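Local structure of SAM dependent methyltransferase (Aquifex aeolicus, 3DH0) at residues G38-D43 / T106-F111; V44-G49 / A67-E72. The protein probably acts as a methyltransferase, holding S-adenosylmethionine, the methyl donor, in a Rossmann-like domain. One frame throughout, in Å; residues are numbered along the deposited sequence.

Interaction 1 (G38-D43 / T106-F111)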
loop_
_atom_site.group_PDB
_atom_site.type_symbol
_atom_site.label_atom_id
_atom_site.label_comp_id
_atom_site.label_asym_id
_atom_site.label_seq_id
_atom_site.Cartn_x
_atom_site.Cartn_y
_atom_site.Cartn_z
ATOM N N GLY A 38 -13.072 -9.950 6.434
ATOM C CA GLY A 38 -14.211 -9.053 6.311
ATOM C C GLY A 38 -13.854 -7.595 6.070
ATOM O O GLY A 38 -14.680 -6.818 5.600
ATOM N N MET A 39 -12.621 -7.223 6.396
ATOM C CA MET A 39 -12.158 -5.853 6.208
ATOM C C MET A 39 -12.057 -5.421 4.747
ATOM O O MET A 39 -11.735 -6.213 3.863
ATOM C CB MET A 39 -10.791 -5.653 6.874
ATOM C CG MET A 39 -10.848 -5.375 8.355
ATOM S SD MET A 39 -9.234 -5.108 9.042
ATOM C CE MET A 39 -9.046 -3.420 8.869
ATOM N N THR A 40 -12.363 -4.158 4.490
ATOM C CA THR A 40 -12.240 -3.639 3.145
ATOM C C THR A 40 -10.904 -2.945 3.181
ATOM O O THR A 40 -10.671 -2.078 4.021
ATOM C CB THR A 40 -13.340 -2.646 2.801
ATOM O OG1 THR A 40 -14.555 -3.364 2.582
ATOM C CG2 THR A 40 -12.990 -1.872 1.547
ATOM N N VAL A 41 -10.017 -3.362 2.288
ATOM C CA VAL A 41 -8.690 -2.788 2.258
ATOM C C VAL A 41 -8.353 -2.056 0.969
ATOM O O VAL A 41 -8.732 -2.477 -0.121
ATOM C CB VAL A 41 -7.627 -3.872 2.511
ATOM C CG1 VAL A 41 -7.910 -5.082 1.660
ATOM C CG2 VAL A 41 -6.249 -3.328 2.213
ATOM N N LEU A 42 -7.651 -0.937 1.120
ATOM C CA LEU A 42 -7.231 -0.134 -0.018
ATOM C C LEU A 42 -5.744 -0.372 -0.216
ATOM O O LEU A 42 -4.963 -0.246 0.721
ATOM C CB LEU A 42 -7.489 1.358 0.229
ATOM C CG LEU A 42 -7.130 2.265 -0.956
ATOM C CD1 LEU A 42 -7.992 1.897 -2.155
ATOM C CD2 LEU A 42 -7.330 3.722 -0.596
ATOM N N ASP A 43 -5.377 -0.738 -1.440
ATOM C CA ASP A 43 -3.991 -0.995 -1.809
ATOM C C ASP A 43 -3.626 0.166 -2.714
ATOM O O ASP A 43 -3.978 0.169 -3.883
ATOM C CB ASP A 43 -3.906 -2.322 -2.566
ATOM C CG ASP A 43 -2.475 -2.762 -2.846
ATOM O OD1 ASP A 43 -1.535 -2.196 -2.245
ATOM O OD2 ASP A 43 -2.292 -3.693 -3.668
ATOM N N THR A 106 -15.427 4.197 3.524
ATOM C CA THR A 106 -15.599 2.897 2.902
ATOM C C THR A 106 -14.444 1.922 3.167
ATOM O O THR A 106 -14.570 0.729 2.888
ATOM C CB THR A 106 -15.805 3.048 1.363
ATOM O OG1 THR A 106 -14.816 3.935 0.825
ATOM C CG2 THR A 106 -17.188 3.605 1.055
ATOM N N VAL A 107 -13.330 2.406 3.711
ATOM C CA VAL A 107 -12.205 1.503 3.956
ATOM C C VAL A 107 -11.786 1.342 5.410
ATOM O O VAL A 107 -11.727 2.304 6.169
ATOM C CB VAL A 107 -10.964 1.909 3.143
ATOM C CG1 VAL A 107 -11.331 2.050 1.685
ATOM C CG2 VAL A 107 -10.393 3.194 3.682
ATOM N N ASP A 108 -11.473 0.105 5.771
ATOM C CA ASP A 108 -11.077 -0.247 7.128
ATOM C C ASP A 108 -9.560 -0.317 7.281
ATOM O O ASP A 108 -8.992 0.047 8.316
ATOM C CB ASP A 108 -11.699 -1.602 7.484
ATOM C CG ASP A 108 -13.207 -1.610 7.322
ATOM O OD1 ASP A 108 -13.886 -0.848 8.046
ATOM O OD2 ASP A 108 -13.712 -2.375 6.471
ATOM N N PHE A 109 -8.917 -0.783 6.222
ATOM C CA PHE A 109 -7.476 -0.949 6.193
ATOM C C PHE A 109 -6.876 -0.264 4.967
ATOM O O PHE A 109 -7.394 -0.389 3.863
ATOM C CB PHE A 109 -7.165 -2.447 6.144
ATOM C CG PHE A 109 -5.798 -2.795 6.616
ATOM C CD1 PHE A 109 -5.584 -3.142 7.943
ATOM C CD2 PHE A 109 -4.718 -2.760 5.742
ATOM C CE1 PHE A 109 -4.303 -3.457 8.407
ATOM C CE2 PHE A 109 -3.434 -3.070 6.181
ATOM C CZ PHE A 109 -3.222 -3.421 7.525
ATOM N N ILE A 110 -5.790 0.467 5.168
ATOM C CA ILE A 110 -5.103 1.131 4.072
ATOM C C ILE A 110 -3.671 0.600 4.044
ATOM O O ILE A 110 -2.912 0.765 4.989
ATOM C CB ILE A 110 -5.074 2.653 4.254
ATOM C CG1 ILE A 110 -6.493 3.199 4.409
ATOM C CG2 ILE A 110 -4.424 3.311 3.037
ATOM C CD1 ILE A 110 -6.536 4.602 5.005
ATOM N N PHE A 111 -3.312 -0.049 2.950
ATOM C CA PHE A 111 -1.990 -0.636 2.787
ATOM C C PHE A 111 -1.228 0.115 1.709
ATOM O O PHE A 111 -1.669 0.186 0.560
ATOM C CB PHE A 111 -2.156 -2.101 2.394
ATOM C CG PHE A 111 -0.881 -2.810 2.105
ATOM C CD1 PHE A 111 0.106 -2.924 3.073
ATOM C CD2 PHE A 111 -0.693 -3.428 0.872
ATOM C CE1 PHE A 111 1.264 -3.648 2.828
ATOM C CE2 PHE A 111 0.453 -4.154 0.605
ATOM C CZ PHE A 111 1.440 -4.270 1.588
#
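Met39 and Phe109 meet at the start of the pairing between strand 40-43 and strand 107-113, parallel neighbours in the middle of the Rossmann-like sheet of class I methyltransferases. The thioether chain bends at chi3 (90°), which brings CE to the edge of the Phe109 ring, near its plane, and 3.5 Å from Phe109 CB; with SD 5.5 Å from the ring centroid, this is an oblique Met-aromatic contact, and the flexible side chain fits round both the ring and Asp108 CB. On the same face of the sheet Val41 and Phe109 lie side by side and point the same way, with Val41 CG2 3.9 Å from Phe109 CD2. Helix 52-59 packs on this face through Val59 against Val41 and Leu55 against Phe111. Leu42 and Ile110 point to the other face, where Leu42 CB comes 4.2 Å from Val107 CG1; such branched apolar residues suit a buried strand. Asp108 marks the corner. Its CG stands beside its own backbone N (chi1 -56°), and the carboxylate turns back so that OD2, through its anti lone pair, accepts from Thr40 N at 3.0 Å. Replacing it with an alanine would probably leave Thr40 N without this acceptor and let the corner move more freely against the start of strand 40-43. Thr40 O takes two donors, Asp108 N in its carbonyl plane and Phe109 N tilted from it, as in a beta bulge. Farther along, Leu42 N gives to Phe109 O and Phe111 N to Leu42 O, the regular parallel pattern. At the far end Asp43, whose OD2 bonds Thr46 OG1, runs alongside Phe111, its carboxylate turned 33° from the ring plane and its OD1 3.5 Å from Phe111 CD2.

Interaction 2 (V44-G49 / A67-E72). With SAM (S-adenosylmethionine), chain C.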
loop_
_atom_site.group_PDB
_atom_site.type_symbol
_atom_site.label_atom_id
_atom_site.label_comp_id
_atom_site.label_asym_id
_atom_site.label_seq_id
_atom_site.Cartn_x
_atom_site.Cartn_y
_atom_site.Cartn_z
ATOM N N VAL A 44 -2.919 1.146 -2.169
ATOM C CA VAL A 44 -2.572 2.348 -2.921
ATOM C C VAL A 44 -1.749 2.182 -4.210
ATOM O O VAL A 44 -2.292 2.321 -5.303
ATOM C CB VAL A 44 -1.944 3.386 -1.975
ATOM C CG1 VAL A 44 -1.614 4.656 -2.718
ATOM C CG2 VAL A 44 -2.935 3.696 -0.869
ATOM N N GLY A 45 -0.457 1.911 -4.131
ATOM C CA GLY A 45 0.268 1.739 -5.381
ATOM C C GLY A 45 0.214 0.275 -5.765
ATOM O O GLY A 45 1.204 -0.448 -5.643
ATOM N N THR A 46 -0.943 -0.169 -6.235
ATOM C CA THR A 46 -1.113 -1.566 -6.573
ATOM C C THR A 46 -0.091 -2.097 -7.580
ATOM O O THR A 46 0.267 -3.269 -7.540
ATOM C CB THR A 46 -2.534 -1.832 -7.068
ATOM O OG1 THR A 46 -2.852 -3.204 -6.841
ATOM C CG2 THR A 46 -2.655 -1.534 -8.546
ATOM N N GLY A 47 0.377 -1.233 -8.472
ATOM C CA GLY A 47 1.365 -1.632 -9.457
ATOM C C GLY A 47 1.022 -2.859 -10.280
ATOM O O GLY A 47 0.085 -2.850 -11.070
ATOM N N ALA A 48 1.798 -3.921 -10.108
ATOM C CA ALA A 48 1.557 -5.159 -10.833
ATOM C C ALA A 48 0.488 -6.006 -10.130
ATOM O O ALA A 48 -0.030 -6.957 -10.695
ATOM C CB ALA A 48 2.863 -5.944 -10.956
ATOM N N GLY A 49 0.165 -5.638 -8.895
ATOM C CA GLY A 49 -0.819 -6.367 -8.121
ATOM C C GLY A 49 -0.165 -7.533 -7.415
ATOM O O GLY A 49 -0.814 -8.538 -7.129
ATOM N N ALA A 67 -7.847 -2.005 -5.358
ATOM C CA ALA A 67 -6.480 -1.817 -5.801
ATOM C C ALA A 67 -6.397 -0.645 -6.771
ATOM O O ALA A 67 -6.756 -0.778 -7.929
ATOM C CB ALA A 67 -5.979 -3.088 -6.475
ATOM N N ILE A 68 -5.922 0.501 -6.303
ATOM C CA ILE A 68 -5.806 1.668 -7.162
ATOM C C ILE A 68 -4.396 1.883 -7.684
ATOM O O ILE A 68 -3.462 1.217 -7.281
ATOM C CB ILE A 68 -6.237 2.945 -6.433
ATOM C CG1 ILE A 68 -5.442 3.081 -5.132
ATOM C CG2 ILE A 68 -7.742 2.926 -6.185
ATOM C CD1 ILE A 68 -5.660 4.389 -4.384
ATOM N N ASP A 69 -4.261 2.822 -8.602
ATOM C CA ASP A 69 -2.979 3.152 -9.186
ATOM C C ASP A 69 -3.196 4.226 -10.231
ATOM O O ASP A 69 -4.068 4.099 -11.084
ATOM C CB ASP A 69 -2.345 1.925 -9.828
ATOM C CG ASP A 69 -0.840 2.057 -9.959
ATOM O OD1 ASP A 69 -0.381 3.057 -10.541
ATOM O OD2 ASP A 69 -0.114 1.168 -9.478
ATOM N N VAL A 70 -2.393 5.286 -10.154
ATOM C CA VAL A 70 -2.474 6.411 -11.081
ATOM C C VAL A 70 -2.112 6.055 -12.513
ATOM O O VAL A 70 -2.532 6.743 -13.431
ATOM C CB VAL A 70 -1.548 7.573 -10.668
ATOM C CG1 VAL A 70 -2.047 8.229 -9.384
ATOM C CG2 VAL A 70 -0.123 7.066 -10.507
ATOM N N GLN A 71 -1.332 4.994 -12.712
ATOM C CA GLN A 71 -0.944 4.604 -14.067
ATOM C C GLN A 71 -1.826 3.537 -14.697
ATOM O O GLN A 71 -2.019 2.458 -14.148
ATOM C CB GLN A 71 0.522 4.180 -14.095
ATOM C CG GLN A 71 1.457 5.340 -13.844
ATOM C CD GLN A 71 2.892 5.024 -14.188
ATOM O OE1 GLN A 71 3.635 4.475 -13.376
ATOM N NE2 GLN A 71 3.293 5.367 -15.408
ATOM N N GLU A 72 -2.362 3.872 -15.868
ATOM C CA GLU A 72 -3.255 3.004 -16.608
ATOM C C GLU A 72 -2.641 1.644 -16.928
ATOM O O GLU A 72 -3.321 0.616 -16.842
ATOM C CB GLU A 72 -3.698 3.706 -17.902
ATOM C CG GLU A 72 -4.762 2.930 -18.689
ATOM C CD GLU A 72 -5.237 3.627 -19.955
ATOM O OE1 GLU A 72 -5.628 4.815 -19.892
ATOM O OE2 GLU A 72 -5.241 2.971 -21.016
HETATM N N SAM C . 3.228 -1.875 -4.275
HETATM C CA SAM C . 3.582 -2.592 -5.539
HETATM C C SAM C . 4.082 -3.985 -5.235
HETATM O O SAM C . 4.145 -4.345 -4.059
HETATM O OXT SAM C . 4.404 -4.687 -6.249
HETATM C CB SAM C . 4.659 -1.814 -6.288
HETATM C CG SAM C . 4.308 -0.381 -6.289
HETATM S SD SAM C . 5.387 0.833 -7.095
HETATM C CE SAM C . 6.813 0.872 -6.009
HETATM C "C5'" SAM C . 4.509 2.289 -6.772
HETATM C "C4'" SAM C . 3.253 2.498 -7.594
HETATM O "O4'" SAM C . 2.693 3.704 -7.086
HETATM C "C3'" SAM C . 3.541 2.859 -9.064
HETATM O "O3'" SAM C . 3.058 1.718 -9.830
HETATM C "C2'" SAM C . 2.672 4.060 -9.382
HETATM O "O2'" SAM C . 1.941 4.080 -10.590
HETATM C "C1'" SAM C . 1.868 4.210 -8.053
HETATM N N9 SAM C . 1.536 5.554 -7.620
HETATM C C8 SAM C . 2.310 6.696 -7.567
HETATM N N7 SAM C . 1.673 7.724 -7.100
HETATM C C5 SAM C . 0.394 7.242 -6.825
HETATM C C6 SAM C . -0.775 7.856 -6.289
HETATM N N6 SAM C . -0.800 9.161 -5.941
HETATM N N1 SAM C . -1.915 7.078 -6.131
HETATM C C2 SAM C . -1.846 5.775 -6.495
HETATM N N3 SAM C . -0.802 5.109 -7.001
HETATM C C4 SAM C . 0.295 5.903 -7.140
#
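Asp69 presents its carboxylate to Gly47 by way of OD2, which Gly47 N meets nearly along the C-O axis at 2.6 Å. OD2 also accepts from the ribose O3' of SAM, and OD1 from O2'. A fourth donor, Gln71 N, reaches OD1 on its anti side, 18° out of the carboxylate plane, closing an Asx turn; with two donors on each oxygen, the carboxylate is held against rotation. The adenine of SAM is held between two valines: Val70 CG1 sits over one face, 3.4 Å from SAM C6, and Val44 CG1 over the opposite one, 3.9 Å from SAM C2. This is the glycine-rich GxGxG loop of class I methyltransferases, running from Gly45 to Gly49, facing acidic Asp69, which binds the ribose hydroxyls. Glycines suit it because a CB on Gly45 would collide with SAM O4' and one on Gly47 would be crowded by SAM CB. Gly45 O accepts from the SAM amino group, N, at 2.8 Å. Thr46 N bonds to Ile68 O, and Thr46, with OG1 anti to its N (chi1 -155°), lays CG2 3.7 Å from Asp69 CB.

Strand 40-43 comes first and runs straight into the loop 44-49, so the two contacts share one continuous piece of chain. After helix 52-59, strand 64-69 returns beside strand 40-43, and interaction 2 closes the short loop of this beta-alpha-beta unit. The chain then makes helix 72-85 and strand 90-94 before 106-111 comes back to the other flank of strand 40-43, closing the longer loop of interaction 1, within which interaction 2 is nested. Probable hydrogen bonds from Ile68 N to Asp43 O and from Val44 N to Phe111 O join the two. Together they place the SAM-binding loop at the C-terminal ends of three adjacent parallel strands.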